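Local coordinates for protein putative mandelate racemase (Salmonella typhimurium, PDB 2O56) that belongs to the enolase superfamily, binds magnesium and is probably a hydro-lyase (dehydratase), though its substrate is not established, at residues I77-K80 against M81-K84. Residues are numbered along the deposited sequence; the frame is centred on the assembly and turned at random.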
ATOM      1  N   ILE A  77      14.060 -14.744  32.480  1.00 23.46           N
ATOM      2  CA  ILE A  77      13.041 -15.731  32.788  1.00 24.46           C
ATOM      3  C   ILE A  77      11.855 -15.537  31.825  1.00 26.09           C
ATOM      4  O   ILE A  77      11.318 -16.507  31.307  1.00 22.48           O
ATOM      5  CB  ILE A  77      12.598 -15.674  34.276  1.00 26.08           C
ATOM      6  CG1 ILE A  77      13.655 -16.330  35.170  1.00 25.64           C
ATOM      7  CG2 ILE A  77      11.228 -16.341  34.489  1.00 25.90           C
ATOM      8  CD1 ILE A  77      13.715 -15.764  36.582  1.00 26.33           C
ATOM      9  N   TRP A  78      11.479 -14.284  31.567  1.00 26.85           N
ATOM     10  CA  TRP A  78      10.394 -14.000  30.613  1.00 25.65           C
ATOM     11  C   TRP A  78      10.705 -14.616  29.235  1.00 21.53           C
ATOM     12  O   TRP A  78       9.889 -15.327  28.649  1.00 24.60           O
ATOM     13  CB  TRP A  78      10.131 -12.493  30.499  1.00 21.85           C
ATOM     14  CG  TRP A  78       8.706 -12.217  30.015  1.00 27.52           C
ATOM     15  CD1 TRP A  78       7.610 -12.016  30.783  1.00 23.63           C
ATOM     16  CD2 TRP A  78       8.249 -12.205  28.654  1.00 27.62           C
ATOM     17  NE1 TRP A  78       6.491 -11.829  29.997  1.00 27.34           N
ATOM     18  CE2 TRP A  78       6.854 -11.930  28.680  1.00 17.69           C
ATOM     19  CE3 TRP A  78       8.880 -12.354  27.423  1.00 18.60           C
ATOM     20  CZ2 TRP A  78       6.078 -11.847  27.510  1.00 20.01           C
ATOM     21  CZ3 TRP A  78       8.104 -12.250  26.254  1.00 20.22           C
ATOM     22  CH2 TRP A  78       6.727 -11.997  26.310  1.00 13.74           C
ATOM     23  N   GLU A  79      11.913 -14.381  28.746  1.00 23.11           N
ATOM     24  CA  GLU A  79      12.291 -14.849  27.425  1.00 22.30           C
ATOM     25  C   GLU A  79      12.460 -16.374  27.393  1.00 29.19           C
ATOM     26  O   GLU A  79      12.268 -16.994  26.360  1.00 27.62           O
ATOM     27  CB  GLU A  79      13.576 -14.140  26.968  1.00 23.23           C
ATOM     28  CG  GLU A  79      14.023 -14.478  25.542  1.00 23.59           C
ATOM     29  CD  GLU A  79      13.399 -13.591  24.462  1.00 33.64           C
ATOM     30  OE1 GLU A  79      12.474 -12.798  24.759  1.00 31.15           O
ATOM     31  OE2 GLU A  79      13.854 -13.687  23.306  1.00 33.66           O
ATOM     32  N   LYS A  80      12.823 -16.980  28.519  1.00 26.90           N
ATOM     33  CA  LYS A  80      12.800 -18.434  28.618  1.00 25.03           C
ATOM     34  C   LYS A  80      11.387 -18.977  28.517  1.00 19.47           C
ATOM     35  O   LYS A  80      11.144 -19.981  27.847  1.00 25.13           O
ATOM     36  CB  LYS A  80      13.438 -18.907  29.929  1.00 28.10           C
ATOM     37  CG  LYS A  80      13.760 -20.394  29.950  1.00 27.06           C
ATOM     38  CD  LYS A  80      14.258 -20.813  31.347  1.00 25.88           C
ATOM     39  CE  LYS A  80      14.281 -22.342  31.461  1.00 32.49           C
ATOM     40  NZ  LYS A  80      15.012 -22.824  32.664  1.00 32.48           N
ATOM     41  N   MET A  81      10.444 -18.314  29.186  1.00 20.56           N
ATOM     42  CA  MET A  81       9.049 -18.734  29.085  1.00 19.02           C
ATOM     43  C   MET A  81       8.518 -18.579  27.655  1.00 24.37           C
ATOM     44  O   MET A  81       7.729 -19.417  27.168  1.00 23.15           O
ATOM     45  CB  MET A  81       8.189 -18.027  30.123  1.00 22.90           C
ATOM     46  CG  MET A  81       8.538 -18.430  31.584  1.00 20.83           C
ATOM     47  SD  MET A  81       7.249 -17.897  32.720  1.00 27.89           S
ATOM     48  CE  MET A  81       7.464 -16.103  32.822  1.00 21.02           C
ATOM     49  N   LEU A  82       8.968 -17.523  26.975  1.00 24.05           N
ATOM     50  CA  LEU A  82       8.623 -17.323  25.563  1.00 23.68           C
ATOM     51  C   LEU A  82       9.254 -18.385  24.663  1.00 22.27           C
ATOM     52  O   LEU A  82       8.568 -18.963  23.835  1.00 26.06           O
ATOM     53  CB  LEU A  82       9.031 -15.929  25.079  1.00 21.82           C
ATOM     54  CG  LEU A  82       8.827 -15.614  23.587  1.00 26.43           C
ATOM     55  CD1 LEU A  82       7.384 -15.742  23.188  1.00 23.98           C
ATOM     56  CD2 LEU A  82       9.371 -14.225  23.221  1.00 22.77           C
ATOM     57  N   LYS A  83      10.553 -18.630  24.846  1.00 20.27           N
ATOM     58  CA  LYS A  83      11.412 -19.268  23.814  1.00 22.60           C
ATOM     59  C   LYS A  83      11.717 -20.748  24.040  1.00 26.88           C
ATOM     60  O   LYS A  83      12.032 -21.465  23.083  1.00 27.26           O
ATOM     61  CB  LYS A  83      12.754 -18.540  23.661  1.00 31.59           C
ATOM     62  CG  LYS A  83      12.691 -17.143  22.992  1.00 22.96           C
ATOM     63  CD  LYS A  83      12.150 -17.246  21.566  1.00 24.95           C
ATOM     64  CE  LYS A  83      12.098 -15.873  20.876  1.00 31.33           C
ATOM     65  NZ  LYS A  83      13.457 -15.315  20.698  1.00 34.61           N
ATOM     66  N   LYS A  84      11.658 -21.204  25.292  1.00 28.09           N
ATOM     67  CA  LYS A  84      12.134 -22.565  25.618  1.00 28.81           C
ATOM     68  C   LYS A  84      11.014 -23.533  25.994  1.00 34.91           C
ATOM     69  O   LYS A  84      11.273 -24.630  26.477  1.00 31.35           O
ATOM     70  CB  LYS A  84      13.208 -22.523  26.720  1.00 28.23           C
ATOM     71  CG  LYS A  84      14.407 -21.679  26.356  1.00 28.09           C
ATOM     72  CD  LYS A  84      15.192 -22.340  25.208  1.00 38.83           C
ATOM     73  CE  LYS A  84      16.670 -22.085  25.332  1.00 57.77           C
ATOM     74  NZ  LYS A  84      17.293 -22.167  23.993  1.00 67.49           N
TER
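Glu79 and Lys83, one turn apart, lie alongside each other, heading in the same direction, and a salt bridge of 3.1 Å joins Glu79 OE2 to Lys83 NZ. The ammonium comes from above the carboxylate, 39° out of its plane. Two bends put it there: the lysine turns at chi2 (-61°) and again at chi4 (65°), which brings NZ up to OE2. Lower down, Lys83 CG packs 3.9 Å from Glu79 CG. The same OE2 has a weak second hydrogen bond to His314 of a neighbouring subunit, so this charge pair faces the oligomer interface.

On the buried side, Leu82 CD2 meets the six-membered ring of Trp78 at an oblique slant, 3.8 Å from CZ3, and also touches Glu79 OE1 at 3.7 Å. The indole is held at its other end, where NE1 donates to Gly301 O, and Trp277 stacks on it edge-to-face. Met81 bends at its last torsion, bringing CE to 4.1 Å from Ile77 CG2. Lys80 crosses Lys84 nearly at a right angle, their CG atoms 3.9 Å apart, and its extended chain carries NZ off to Ile65 O.

Successive i to i+4 backbone bonds run beneath these pairs, the last from Lys84 N to Lys80 O at 2.9 Å, just where the chain leaves helical geometry. This is the C-terminal end of an amphipathic helix in the N-terminal capping domain of the enolase superfamily, packed against helices 52-66 and 93-114 on one hand and helix 277-286 of the barrel domain on the other.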